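Side-chain contacts in response regulator aspartate phosphatase H (Bacillus subtilis, PDB 3Q15), which dephosphorylates the sporulation phosphotransferase Spo0F and also acts on the competence regulator ComA, helping to keep competence and sporulation apart in time: residues F143-A148 / S178-Q183; E149-Y152 / H158-M161; S184-A189 / I221-L226; D258-V263 / L288-A293; N330-I335 / Q366-K371. All coordinates share one frame; numbering follows the deposited sequence.

Interaction 1 (F143-A148 / S178-Q183). With SO4 (sulfate ion), chain F.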
# COMPACT_ATOMS: atom_id res chain seq x y z
N PHE A 143 -3.02 -15.42 -2.92
CA PHE A 143 -2.76 -14.40 -1.91
C PHE A 143 -2.79 -13.00 -2.52
O PHE A 143 -3.40 -12.08 -1.97
CB PHE A 143 -1.41 -14.64 -1.25
CG PHE A 143 -0.94 -13.48 -0.43
CD1 PHE A 143 -1.39 -13.31 0.87
CD2 PHE A 143 -0.06 -12.56 -0.96
CE1 PHE A 143 -0.97 -12.23 1.63
CE2 PHE A 143 0.37 -11.48 -0.21
CZ PHE A 143 -0.08 -11.32 1.09
N HIS A 144 -2.10 -12.84 -3.65
CA HIS A 144 -2.03 -11.54 -4.31
C HIS A 144 -3.39 -11.07 -4.80
O HIS A 144 -3.72 -9.89 -4.72
CB HIS A 144 -1.02 -11.57 -5.46
CG HIS A 144 0.40 -11.61 -5.00
ND1 HIS A 144 1.00 -10.56 -4.34
CD2 HIS A 144 1.34 -12.58 -5.10
CE1 HIS A 144 2.25 -10.88 -4.05
NE2 HIS A 144 2.48 -12.10 -4.50
N PHE A 145 -4.19 -12.01 -5.30
CA PHE A 145 -5.52 -11.69 -5.80
C PHE A 145 -6.44 -11.21 -4.68
O PHE A 145 -7.09 -10.17 -4.81
CB PHE A 145 -6.12 -12.93 -6.47
CG PHE A 145 -7.51 -12.73 -6.99
CD1 PHE A 145 -7.72 -12.27 -8.28
CD2 PHE A 145 -8.61 -13.00 -6.20
CE1 PHE A 145 -9.00 -12.09 -8.78
CE2 PHE A 145 -9.90 -12.82 -6.69
CZ PHE A 145 -10.09 -12.37 -7.98
N LYS A 146 -6.49 -11.96 -3.59
CA LYS A 146 -7.39 -11.65 -2.49
C LYS A 146 -6.99 -10.36 -1.79
O LYS A 146 -7.83 -9.55 -1.41
CB LYS A 146 -7.42 -12.81 -1.49
CG LYS A 146 -8.09 -14.06 -2.04
CD LYS A 146 -7.98 -15.23 -1.08
CE LYS A 146 -8.69 -16.45 -1.63
NZ LYS A 146 -10.14 -16.19 -1.86
N VAL A 147 -5.69 -10.17 -1.63
CA VAL A 147 -5.16 -8.96 -1.03
C VAL A 147 -5.40 -7.77 -1.97
O VAL A 147 -5.71 -6.67 -1.51
CB VAL A 147 -3.65 -9.12 -0.72
CG1 VAL A 147 -2.92 -7.80 -0.81
CG2 VAL A 147 -3.45 -9.79 0.64
N ALA A 148 -5.25 -7.99 -3.27
CA ALA A 148 -5.53 -6.95 -4.26
C ALA A 148 -6.94 -6.42 -4.10
O ALA A 148 -7.18 -5.21 -4.16
CB ALA A 148 -5.31 -7.48 -5.68
N SER A 178 -8.72 -19.64 -16.16
CA SER A 178 -9.33 -18.56 -16.94
C SER A 178 -10.26 -17.70 -16.09
O SER A 178 -10.28 -16.48 -16.23
CB SER A 178 -10.09 -19.12 -18.14
OG SER A 178 -11.05 -20.09 -17.75
N ILE A 179 -11.02 -18.34 -15.20
CA ILE A 179 -11.92 -17.61 -14.31
C ILE A 179 -11.18 -16.55 -13.51
O ILE A 179 -11.57 -15.38 -13.48
CB ILE A 179 -12.66 -18.57 -13.35
CG1 ILE A 179 -13.58 -19.51 -14.13
CG2 ILE A 179 -13.44 -17.79 -12.31
CD1 ILE A 179 -14.57 -18.78 -15.02
N ARG A 180 -10.10 -16.95 -12.84
CA ARG A 180 -9.29 -16.02 -12.06
C ARG A 180 -8.70 -14.93 -12.95
O ARG A 180 -8.48 -13.81 -12.51
CB ARG A 180 -8.17 -16.75 -11.31
CG ARG A 180 -8.58 -17.31 -9.96
CD ARG A 180 -8.86 -16.20 -8.96
NE ARG A 180 -9.00 -16.71 -7.60
CZ ARG A 180 -10.07 -16.53 -6.83
NH1 ARG A 180 -11.11 -15.85 -7.28
NH2 ARG A 180 -10.09 -17.03 -5.60
N THR A 181 -8.43 -15.28 -14.21
CA THR A 181 -7.86 -14.35 -15.17
C THR A 181 -8.87 -13.26 -15.50
O THR A 181 -8.53 -12.08 -15.55
CB THR A 181 -7.44 -15.07 -16.47
OG1 THR A 181 -6.42 -16.03 -16.17
CG2 THR A 181 -6.91 -14.09 -17.50
N ILE A 182 -10.11 -13.67 -15.71
CA ILE A 182 -11.19 -12.73 -15.99
C ILE A 182 -11.43 -11.83 -14.79
O ILE A 182 -11.52 -10.61 -14.93
CB ILE A 182 -12.49 -13.47 -16.36
CG1 ILE A 182 -12.32 -14.19 -17.70
CG2 ILE A 182 -13.65 -12.49 -16.42
CD1 ILE A 182 -13.48 -15.07 -18.08
N GLN A 183 -11.51 -12.43 -13.61
CA GLN A 183 -11.69 -11.68 -12.37
C GLN A 183 -10.54 -10.70 -12.16
O GLN A 183 -10.73 -9.60 -11.66
CB GLN A 183 -11.80 -12.62 -11.16
CG GLN A 183 -13.04 -13.50 -11.16
CD GLN A 183 -12.96 -14.63 -10.15
OE1 GLN A 183 -11.91 -15.26 -9.98
NE2 GLN A 183 -14.06 -14.88 -9.46
S SO4 F . -13.70 -16.34 -4.68
O1 SO4 F . -13.74 -16.92 -6.02
O2 SO4 F . -14.98 -16.56 -4.02
O3 SO4 F . -12.63 -16.96 -3.91
O4 SO4 F . -13.46 -14.90 -4.79
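Arg-180 reaches out from helix 178-194 and lays its long side chain over one face of the Phe-145 ring on helix 137-153. From the helix, CB and CG of Arg-180 lead outward, and a bend at chi2 (-68°) turns the chain over the ring. CD sits squarely above the centre, 3.9 Å from the Phe-145 centroid, a CH-pi contact. NE continues across the same face toward the rim. Arg-180 CZ lies 4.2 Å from the Phe-145 centroid, off-centre, with guanidinium and ring planes 23° apart, so the stack is also a cation-pi contact. At the tip, NH1 passes 3.3 Å from Phe-145 CE2, donates to Gln-183 OE1 at 2.9 Å from above its carbonyl plane, and reaches sulfate O1 at 3.1 Å. NH2 gives an almost straight bond of 3.1 Å to sulfate O3 and also salt-bridges Glu-142. Lys-146 NZ adds a weak bond to O3, so both cations share one anion, which probably came from the crystallisation liquor. At the edge of the Phe-145 ring, Gln-183 CB meets Phe-145 CZ at 3.6 Å. The axes of the two segments approach to 11.8 Å, with their directions 32° apart, and Ile-164 of the intervening helix 157-172 also touches Phe-145. Such packing of alternate helices at a modest angle is characteristic of a tetratricopeptide (TPR) superhelix, here joining the predicted second repeat to the start of the third.

Interaction 2 (E149-Y152 / H158-M161)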
# COMPACT_ATOMS: atom_id res chain seq x y z
N GLU A 149 -7.89 -7.33 -3.91
CA GLU A 149 -9.28 -6.95 -3.71
C GLU A 149 -9.44 -6.12 -2.44
O GLU A 149 -10.17 -5.14 -2.41
CB GLU A 149 -10.18 -8.19 -3.65
CG GLU A 149 -10.24 -8.95 -4.96
CD GLU A 149 -11.41 -9.92 -5.02
OE1 GLU A 149 -12.18 -9.86 -6.01
OE2 GLU A 149 -11.55 -10.74 -4.09
N ALA A 150 -8.74 -6.53 -1.38
CA ALA A 150 -8.78 -5.81 -0.12
C ALA A 150 -8.25 -4.39 -0.30
O ALA A 150 -8.90 -3.43 0.09
CB ALA A 150 -8.02 -6.55 0.96
N TYR A 151 -7.06 -4.27 -0.89
CA TYR A 151 -6.48 -2.94 -1.11
C TYR A 151 -7.39 -2.07 -1.97
O TYR A 151 -7.47 -0.86 -1.78
CB TYR A 151 -5.09 -3.05 -1.74
CG TYR A 151 -3.99 -3.32 -0.74
CD1 TYR A 151 -3.64 -2.37 0.21
CD2 TYR A 151 -3.30 -4.53 -0.74
CE1 TYR A 151 -2.63 -2.61 1.13
CE2 TYR A 151 -2.29 -4.78 0.18
CZ TYR A 151 -1.96 -3.82 1.10
OH TYR A 151 -0.96 -4.06 2.01
N TYR A 152 -8.08 -2.69 -2.93
CA TYR A 152 -9.04 -1.96 -3.75
C TYR A 152 -10.18 -1.39 -2.90
O TYR A 152 -10.51 -0.21 -3.01
CB TYR A 152 -9.60 -2.85 -4.87
CG TYR A 152 -10.82 -2.27 -5.54
CD1 TYR A 152 -10.72 -1.20 -6.42
CD2 TYR A 152 -12.09 -2.79 -5.30
CE1 TYR A 152 -11.83 -0.66 -7.04
CE2 TYR A 152 -13.21 -2.26 -5.91
CZ TYR A 152 -13.08 -1.20 -6.78
OH TYR A 152 -14.19 -0.68 -7.39
N HIS A 158 -3.19 1.99 -6.03
CA HIS A 158 -1.85 1.73 -6.59
C HIS A 158 -1.31 0.41 -6.06
O HIS A 158 -0.75 -0.40 -6.81
CB HIS A 158 -0.88 2.85 -6.24
CG HIS A 158 -1.13 4.12 -6.99
ND1 HIS A 158 -1.32 4.15 -8.36
CD2 HIS A 158 -1.22 5.40 -6.58
CE1 HIS A 158 -1.53 5.39 -8.75
NE2 HIS A 158 -1.47 6.17 -7.68
N VAL A 159 -1.46 0.20 -4.76
CA VAL A 159 -1.00 -1.02 -4.12
C VAL A 159 -1.82 -2.20 -4.61
O VAL A 159 -1.31 -3.29 -4.80
CB VAL A 159 -1.11 -0.92 -2.58
CG1 VAL A 159 -0.66 -2.23 -1.94
CG2 VAL A 159 -0.27 0.24 -2.08
N SER A 160 -3.11 -1.96 -4.83
CA SER A 160 -3.99 -2.98 -5.37
C SER A 160 -3.49 -3.43 -6.74
O SER A 160 -3.43 -4.62 -7.03
CB SER A 160 -5.42 -2.45 -5.49
OG SER A 160 -6.29 -3.44 -6.02
N MET A 161 -3.14 -2.45 -7.58
CA MET A 161 -2.66 -2.73 -8.92
C MET A 161 -1.37 -3.54 -8.87
O MET A 161 -1.19 -4.50 -9.61
CB MET A 161 -2.45 -1.44 -9.71
CG MET A 161 -2.24 -1.67 -11.19
SD MET A 161 -3.76 -2.18 -12.02
CE MET A 161 -4.54 -0.60 -12.32
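The helix-turn-helix hairpin of the predicted second TPR is closed here, where Tyr-151 and Tyr-152 of helix 137-153 meet Val-159 and Ser-160 of helix 157-172. The backbones come close: Tyr-151 CA is 4.9 Å from Ser-160 CA. Val-159 holds CG1 anti to its backbone N (chi1 178°), which sets that methyl over the middle of the Tyr-151 ring, 3.4 Å from the centroid and 1° off the normal. All six ring carbons are thus about equally far from it. Nearer the backbone, Tyr-151 CB rests on Ser-160 CA at 3.8 Å. Ser-160 OG lies 3.6 Å from Tyr-152 CB, but its hydrogen bonds go to Ala-148 O and Asn-191 ND2. His-163 lies nearly parallel to the Tyr-151 ring, and Val-159 of the second subunit also packs on it. Replacing Tyr-151 with an alanine would probably leave the Val-159 methyl without the ring face it sits on and open a gap at the subunit contact. Between the two segments the chemistry is dispersion and CH-pi alone, while the buried serine hydroxyl is satisfied by bonds to its own hairpin and to helix 178-194.

Interaction 3 (S184-A189 / I221-L226)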
# COMPACT_ATOMS: atom_id res chain seq x y z
N SER A 184 -9.33 -11.12 -12.55
CA SER A 184 -8.16 -10.26 -12.41
C SER A 184 -8.24 -9.08 -13.36
O SER A 184 -7.82 -7.97 -13.03
CB SER A 184 -6.87 -11.05 -12.64
OG SER A 184 -6.68 -12.00 -11.61
N LEU A 185 -8.78 -9.32 -14.55
CA LEU A 185 -8.97 -8.26 -15.53
C LEU A 185 -10.00 -7.25 -15.02
O LEU A 185 -9.82 -6.04 -15.17
CB LEU A 185 -9.39 -8.84 -16.88
CG LEU A 185 -8.33 -9.70 -17.57
CD1 LEU A 185 -8.90 -10.47 -18.75
CD2 LEU A 185 -7.14 -8.85 -18.00
N PHE A 186 -11.08 -7.76 -14.43
CA PHE A 186 -12.09 -6.88 -13.82
C PHE A 186 -11.48 -6.00 -12.73
O PHE A 186 -11.78 -4.81 -12.64
CB PHE A 186 -13.26 -7.70 -13.25
CG PHE A 186 -14.14 -8.32 -14.30
CD1 PHE A 186 -14.02 -7.95 -15.63
CD2 PHE A 186 -15.09 -9.26 -13.95
CE1 PHE A 186 -14.82 -8.51 -16.60
CE2 PHE A 186 -15.90 -9.83 -14.92
CZ PHE A 186 -15.76 -9.46 -16.25
N VAL A 187 -10.62 -6.59 -11.91
CA VAL A 187 -9.97 -5.85 -10.84
C VAL A 187 -9.08 -4.75 -11.41
O VAL A 187 -9.09 -3.62 -10.93
CB VAL A 187 -9.16 -6.77 -9.92
CG1 VAL A 187 -8.34 -5.94 -8.93
CG2 VAL A 187 -10.09 -7.72 -9.18
N ILE A 188 -8.31 -5.08 -12.44
CA ILE A 188 -7.45 -4.10 -13.09
C ILE A 188 -8.27 -2.94 -13.67
O ILE A 188 -7.92 -1.77 -13.49
CB ILE A 188 -6.61 -4.75 -14.20
CG1 ILE A 188 -5.70 -5.82 -13.60
CG2 ILE A 188 -5.79 -3.70 -14.93
CD1 ILE A 188 -4.94 -6.63 -14.65
N ALA A 189 -9.35 -3.27 -14.36
CA ALA A 189 -10.25 -2.26 -14.90
C ALA A 189 -10.83 -1.40 -13.78
O ALA A 189 -10.83 -0.17 -13.87
CB ALA A 189 -11.36 -2.91 -15.70
N ILE A 221 -19.78 -13.58 -19.62
CA ILE A 221 -20.03 -12.90 -20.88
C ILE A 221 -20.95 -11.71 -20.63
O ILE A 221 -20.70 -10.60 -21.10
CB ILE A 221 -20.66 -13.84 -21.93
CG1 ILE A 221 -19.66 -14.92 -22.36
CG2 ILE A 221 -21.12 -13.05 -23.14
CD1 ILE A 221 -20.21 -15.90 -23.38
N ALA A 222 -22.01 -11.95 -19.87
CA ALA A 222 -22.95 -10.90 -19.51
C ALA A 222 -22.28 -9.82 -18.66
O ALA A 222 -22.48 -8.63 -18.90
CB ALA A 222 -24.14 -11.49 -18.77
N ILE A 223 -21.50 -10.25 -17.68
CA ILE A 223 -20.83 -9.30 -16.79
C ILE A 223 -19.80 -8.47 -17.54
O ILE A 223 -19.71 -7.26 -17.34
CB ILE A 223 -20.14 -10.02 -15.61
CG1 ILE A 223 -21.18 -10.70 -14.72
CG2 ILE A 223 -19.33 -9.03 -14.79
CD1 ILE A 223 -20.59 -11.53 -13.60
N SER A 224 -19.03 -9.12 -18.41
CA SER A 224 -18.04 -8.42 -19.23
C SER A 224 -18.69 -7.36 -20.10
O SER A 224 -18.19 -6.24 -20.22
CB SER A 224 -17.28 -9.41 -20.12
OG SER A 224 -16.56 -10.36 -19.33
N LEU A 225 -19.82 -7.72 -20.72
CA LEU A 225 -20.54 -6.81 -21.59
C LEU A 225 -21.09 -5.63 -20.79
O LEU A 225 -21.08 -4.49 -21.26
CB LEU A 225 -21.68 -7.55 -22.30
CG LEU A 225 -21.27 -8.55 -23.39
CD1 LEU A 225 -22.46 -9.41 -23.80
CD2 LEU A 225 -20.70 -7.81 -24.60
N LEU A 226 -21.57 -5.92 -19.59
CA LEU A 226 -22.06 -4.88 -18.68
C LEU A 226 -20.93 -3.94 -18.30
O LEU A 226 -21.09 -2.72 -18.31
CB LEU A 226 -22.65 -5.52 -17.43
CG LEU A 226 -23.07 -4.56 -16.31
CD1 LEU A 226 -24.08 -3.55 -16.82
CD2 LEU A 226 -23.64 -5.35 -15.15
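Helices 178-194 and 218-235 keep their backbones well apart where Phe-186 faces Ile-223 and Ser-224, with Phe-186 CA still 8.2 Å from Ser-224 CA, so a single aromatic side chain spans the interval. Phe-186 points its CB toward the other helix, and CG stands anti to the carbonyl carbon (chi1 -71°), sending the far end of the ring between two side chains one step apart in sequence. On one side of that end, CE2 touches the Ile-223 methyl CG2 at 3.5 Å. On the other, Ser-224 OG lies in the ring plane at the edge, 3.3 Å from Phe-186 CZ and 3.7 Å from Phe-186 CE1. The hydroxyl meets the C-H rim and not the pi cloud, probably a mildly favourable approach for its oxygen, and its hydrogen bond is to Phe-220 O, one turn back in its own helix. A serine in place of Phe-186 would probably take away the one side chain that bridges the two segments, leaving Ile-223 CG2 and the Ser-224 hydroxyl without the ring rim between them. The joint is small, burying 119 Å² in all. Helix 198-214 lies between these two in the chain and lends Ala-208 to Phe-186, while Leu-259 touches Ile-223 from the far side. The contact thus links the predicted third and fourth TPRs within an all-helical stack.

Interaction 4 (D258-V263 / L288-A293)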
# COMPACT_ATOMS: atom_id res chain seq x y z
N ASP A 258 -30.65 -12.91 -13.31
CA ASP A 258 -30.37 -12.26 -12.03
C ASP A 258 -29.46 -11.04 -12.19
O ASP A 258 -29.21 -10.32 -11.23
CB ASP A 258 -29.78 -13.25 -11.02
CG ASP A 258 -28.43 -13.78 -11.45
OD1 ASP A 258 -28.21 -13.94 -12.67
OD2 ASP A 258 -27.59 -14.06 -10.56
N LEU A 259 -28.98 -10.82 -13.41
CA LEU A 259 -28.15 -9.65 -13.70
C LEU A 259 -29.01 -8.52 -14.25
O LEU A 259 -28.54 -7.39 -14.38
CB LEU A 259 -27.05 -10.00 -14.70
CG LEU A 259 -25.94 -10.92 -14.19
CD1 LEU A 259 -25.12 -11.46 -15.34
CD2 LEU A 259 -25.07 -10.19 -13.18
N LEU A 260 -30.26 -8.82 -14.57
CA LEU A 260 -31.13 -7.88 -15.25
C LEU A 260 -31.30 -6.54 -14.51
O LEU A 260 -31.22 -5.48 -15.13
CB LEU A 260 -32.49 -8.52 -15.53
CG LEU A 260 -33.16 -8.15 -16.85
CD1 LEU A 260 -32.20 -8.36 -18.01
CD2 LEU A 260 -34.42 -8.97 -17.06
N PRO A 261 -31.55 -6.59 -13.19
CA PRO A 261 -31.72 -5.32 -12.46
C PRO A 261 -30.53 -4.38 -12.67
O PRO A 261 -30.73 -3.21 -13.00
CB PRO A 261 -31.80 -5.77 -11.00
CG PRO A 261 -32.35 -7.15 -11.06
CD PRO A 261 -31.75 -7.76 -12.31
N LYS A 262 -29.32 -4.89 -12.48
CA LYS A 262 -28.13 -4.07 -12.65
C LYS A 262 -27.96 -3.62 -14.10
O LYS A 262 -27.59 -2.48 -14.37
CB LYS A 262 -26.88 -4.82 -12.18
CG LYS A 262 -25.58 -4.08 -12.44
CD LYS A 262 -24.45 -4.62 -11.57
CE LYS A 262 -24.33 -6.13 -11.70
NZ LYS A 262 -23.27 -6.66 -10.80
N VAL A 263 -28.23 -4.53 -15.04
CA VAL A 263 -28.15 -4.20 -16.46
C VAL A 263 -29.17 -3.14 -16.85
O VAL A 263 -28.84 -2.18 -17.55
CB VAL A 263 -28.34 -5.46 -17.34
CG1 VAL A 263 -28.46 -5.07 -18.81
CG2 VAL A 263 -27.18 -6.42 -17.14
N LEU A 288 -37.90 -2.74 -12.11
CA LEU A 288 -38.62 -2.77 -10.84
C LEU A 288 -39.47 -4.04 -10.70
O LEU A 288 -39.77 -4.46 -9.58
CB LEU A 288 -39.50 -1.53 -10.70
CG LEU A 288 -38.79 -0.20 -10.43
CD1 LEU A 288 -39.76 0.97 -10.49
CD2 LEU A 288 -38.08 -0.25 -9.08
N ASP A 289 -39.84 -4.64 -11.82
CA ASP A 289 -40.68 -5.84 -11.80
C ASP A 289 -39.86 -7.11 -11.60
O ASP A 289 -40.40 -8.14 -11.21
CB ASP A 289 -41.49 -5.94 -13.10
CG ASP A 289 -42.62 -4.92 -13.16
OD1 ASP A 289 -43.42 -4.97 -14.12
OD2 ASP A 289 -42.71 -4.08 -12.24
N HIS A 290 -38.56 -7.03 -11.87
CA HIS A 290 -37.67 -8.18 -11.71
C HIS A 290 -37.11 -8.29 -10.30
O HIS A 290 -36.66 -9.36 -9.88
CB HIS A 290 -36.53 -8.11 -12.73
CG HIS A 290 -36.92 -8.52 -14.11
ND1 HIS A 290 -37.32 -7.61 -15.08
CD2 HIS A 290 -36.98 -9.74 -14.70
CE1 HIS A 290 -37.60 -8.26 -16.19
NE2 HIS A 290 -37.41 -9.55 -15.99
N ILE A 291 -37.13 -7.18 -9.57
CA ILE A 291 -36.56 -7.15 -8.22
C ILE A 291 -37.38 -8.00 -7.25
O ILE A 291 -38.61 -7.94 -7.22
CB ILE A 291 -36.43 -5.71 -7.69
CG1 ILE A 291 -35.41 -4.94 -8.54
CG2 ILE A 291 -36.01 -5.70 -6.22
CD1 ILE A 291 -35.23 -3.49 -8.14
N THR A 292 -36.68 -8.81 -6.45
CA THR A 292 -37.32 -9.68 -5.47
C THR A 292 -37.02 -9.20 -4.05
O THR A 292 -36.04 -8.50 -3.82
CB THR A 292 -36.85 -11.14 -5.63
OG1 THR A 292 -35.43 -11.20 -5.48
CG2 THR A 292 -37.22 -11.67 -7.00
N ALA A 293 -37.87 -9.60 -3.11
CA ALA A 293 -37.69 -9.19 -1.71
C ALA A 293 -36.40 -9.73 -1.12
O ALA A 293 -35.80 -9.11 -0.24
CB ALA A 293 -38.89 -9.64 -0.88
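Leu-260 meets His-290 through a first torsion that falls away from the usual staggered positions (chi1 -143°); this and the turn at chi2 bring the methyl CD2 over the imidazole. His-290 answers with CG anti to its carbonyl carbon (chi1 -78°), which carries its ring back toward helix 260-273. CD2 comes down on one face, displaced toward NE2: Leu-260 CD2 is 3.2 Å from His-290 NE2 and 3.4 Å from His-290 CE1. This is a CH-pi contact, Leu-260 CD2 lying 3.4 Å from the His-290 centroid and 18° off the normal. The approach is short and the leucine torsion unusual, so the exact fit is less certain than the contact itself. At its other nitrogen, ND1, the histidine is hydrogen-bonded to Glu-286 O, four residues back, which should restrain the ring from swinging off the methyl. A looser contact lies alongside: Pro-261 CB stands 4.4 Å from Ile-291 CG1. The backbones come nearest between Pro-261 and His-290, their CA atoms 6.6 Å apart. Ile-291 has already left the helical conformation for an extended one. The contact thus brings the start of helix 260-273 against the C-terminal end of helix 277-290 and the extended residues after it, both within the predicted fifth TPR. Around it, Ser-252 and Arg-253 of helix 238-255 also touch Leu-260, so the leucine is buried between the preceding helix and the histidine. Lys-300 of helix 299-310 touches Ile-291, and Asp-258, just ahead, salt-bridges Arg-219 of helix 218-235.

Interaction 5 (N330-I335 / Q366-K371)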
# COMPACT_ATOMS: atom_id res chain seq x y z
N ASN A 330 -26.14 4.90 5.86
CA ASN A 330 -24.79 5.35 5.53
C ASN A 330 -24.35 4.94 4.13
O ASN A 330 -23.24 4.44 3.95
CB ASN A 330 -23.78 4.85 6.57
CG ASN A 330 -23.97 5.51 7.93
OD1 ASN A 330 -23.44 6.58 8.19
ND2 ASN A 330 -24.73 4.85 8.80
N LEU A 331 -25.22 5.14 3.15
CA LEU A 331 -24.90 4.84 1.76
C LEU A 331 -24.46 6.11 1.05
O LEU A 331 -25.15 6.61 0.15
CB LEU A 331 -26.11 4.22 1.05
CG LEU A 331 -26.61 2.91 1.66
CD1 LEU A 331 -27.95 2.51 1.06
CD2 LEU A 331 -25.58 1.81 1.49
N HIS A 332 -23.31 6.64 1.45
CA HIS A 332 -22.87 7.95 0.98
C HIS A 332 -22.46 7.95 -0.49
O HIS A 332 -22.56 8.98 -1.16
CB HIS A 332 -21.75 8.48 1.87
CG HIS A 332 -22.15 8.61 3.31
ND1 HIS A 332 -23.20 9.40 3.73
CD2 HIS A 332 -21.64 8.03 4.43
CE1 HIS A 332 -23.32 9.31 5.04
NE2 HIS A 332 -22.39 8.49 5.49
N ALA A 333 -22.01 6.80 -0.98
CA ALA A 333 -21.69 6.66 -2.40
C ALA A 333 -22.93 6.88 -3.26
O ALA A 333 -22.85 7.52 -4.31
CB ALA A 333 -21.09 5.28 -2.68
N TYR A 334 -24.07 6.36 -2.81
CA TYR A 334 -25.32 6.51 -3.54
C TYR A 334 -25.80 7.96 -3.48
O TYR A 334 -26.32 8.49 -4.45
CB TYR A 334 -26.40 5.58 -2.97
CG TYR A 334 -26.16 4.12 -3.24
CD1 TYR A 334 -25.09 3.69 -4.02
CD2 TYR A 334 -27.02 3.15 -2.73
CE1 TYR A 334 -24.87 2.34 -4.27
CE2 TYR A 334 -26.81 1.81 -2.97
CZ TYR A 334 -25.74 1.41 -3.74
OH TYR A 334 -25.53 0.07 -3.98
N ILE A 335 -25.62 8.58 -2.32
CA ILE A 335 -26.00 9.98 -2.15
C ILE A 335 -25.22 10.85 -3.12
O ILE A 335 -25.80 11.68 -3.82
CB ILE A 335 -25.77 10.46 -0.71
CG1 ILE A 335 -26.69 9.69 0.24
CG2 ILE A 335 -26.01 11.96 -0.59
CD1 ILE A 335 -26.62 10.17 1.67
N GLN A 366 -18.97 13.12 -0.13
CA GLN A 366 -17.57 12.81 -0.36
C GLN A 366 -16.78 12.77 0.94
O GLN A 366 -15.97 11.86 1.17
CB GLN A 366 -16.94 13.82 -1.33
CG GLN A 366 -17.45 13.73 -2.76
CD GLN A 366 -16.82 14.76 -3.67
OE1 GLN A 366 -16.26 15.76 -3.21
NE2 GLN A 366 -16.91 14.53 -4.98
N GLU A 367 -16.99 13.78 1.78
CA GLU A 367 -16.29 13.83 3.06
C GLU A 367 -16.76 12.74 4.02
O GLU A 367 -15.97 12.21 4.79
CB GLU A 367 -16.41 15.22 3.70
CG GLU A 367 -15.59 16.28 2.99
CD GLU A 367 -15.24 17.47 3.87
OE1 GLU A 367 -14.82 18.51 3.31
OE2 GLU A 367 -15.37 17.36 5.11
N ASP A 368 -18.04 12.40 3.96
CA ASP A 368 -18.59 11.35 4.82
C ASP A 368 -18.03 9.99 4.43
O ASP A 368 -17.81 9.13 5.29
CB ASP A 368 -20.12 11.34 4.76
CG ASP A 368 -20.73 12.54 5.46
OD1 ASP A 368 -20.09 13.10 6.38
OD2 ASP A 368 -21.86 12.93 5.09
N ILE A 369 -17.79 9.79 3.14
CA ILE A 369 -17.17 8.56 2.67
C ILE A 369 -15.75 8.44 3.22
O ILE A 369 -15.39 7.42 3.82
CB ILE A 369 -17.14 8.50 1.13
CG1 ILE A 369 -18.56 8.44 0.57
CG2 ILE A 369 -16.33 7.30 0.64
CD1 ILE A 369 -18.62 8.38 -0.94
N LEU A 370 -14.96 9.49 3.02
CA LEU A 370 -13.59 9.51 3.52
C LEU A 370 -13.50 9.25 5.02
O LEU A 370 -12.66 8.48 5.47
CB LEU A 370 -12.92 10.85 3.18
CG LEU A 370 -12.44 10.97 1.73
CD1 LEU A 370 -12.01 12.39 1.42
CD2 LEU A 370 -11.32 9.98 1.46
N LYS A 371 -14.38 9.88 5.80
CA LYS A 371 -14.36 9.70 7.25
C LYS A 371 -14.64 8.25 7.64
O LYS A 371 -14.07 7.73 8.59
CB LYS A 371 -15.36 10.64 7.94
CG LYS A 371 -15.01 12.12 7.85
CD LYS A 371 -15.85 12.92 8.82
CE LYS A 371 -15.37 14.36 8.93
NZ LYS A 371 -16.16 15.14 9.93
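A Schellman motif ends helix 316-328 with Asn-330 as its C-prime residue, and just past this turn His-332 and Ala-333, opening helix 332-348, settle on Asp-368 and Ile-369 near the end of helix 352-372. The imidazole of His-332 lies with one face over the Asp-368 CB, which sits 3.5 Å from the ring centroid and 4° off the normal, a CH-pi contact made by the methylene. The carboxylate is turned 48° from the ring plane, and its OD2 stays 4.0 Å from His-332 ND1, near enough that the acid might favour a protonated imidazole, though Asp-368 also has a long, weak ion pair with Lys-364. Behind the opposite face lies the backbone carbonyl carbon of Asn-330, and a weak bond of 3.5 Å joins His-332 NE2 to Asn-330 OD1. Nearer the backbone, His-332 CB presses on Ile-369 CG1 at 3.4 Å. With CG1 anti to the carbonyl carbon (chi1 -65°), the isoleucine chain extends on until CD1 reaches Ala-333 N at 3.7 Å. The two segments are close, His-332 CA standing 6.0 Å from Ile-369 CA. Around them, Glu-327 of helix 316-328 touches His-332, Glu-336 touches Ile-369, and Gln-366 hydrogen-bonds Gln-366 of the second subunit, so the contact joins the two C-terminal helices beside the interface with that subunit.

Overall arrangement
From the N terminus, helix 137-153 takes part first: interaction 1 closes a long loop to helix 178-194, and interaction 2, a tight hairpin to helix 157-172, nests inside it. The two touch through Ala-148 O and Ser-160 OG. Helix 178-194 then carries on into interaction 3, which bridges to helix 218-235 and also packs against interaction 1. Interaction 4, next in series, joins the start of helix 260-273 to the end of helix 277-290, its Leu-259 and Lys-262 resting on Ala-222 and Leu-226 of interaction 3. Interaction 5 closes last, bringing the start of helix 332-348 to the C-terminal part of helix 352-372. No loops cross. Interactions 2 and 5 both meet the second subunit.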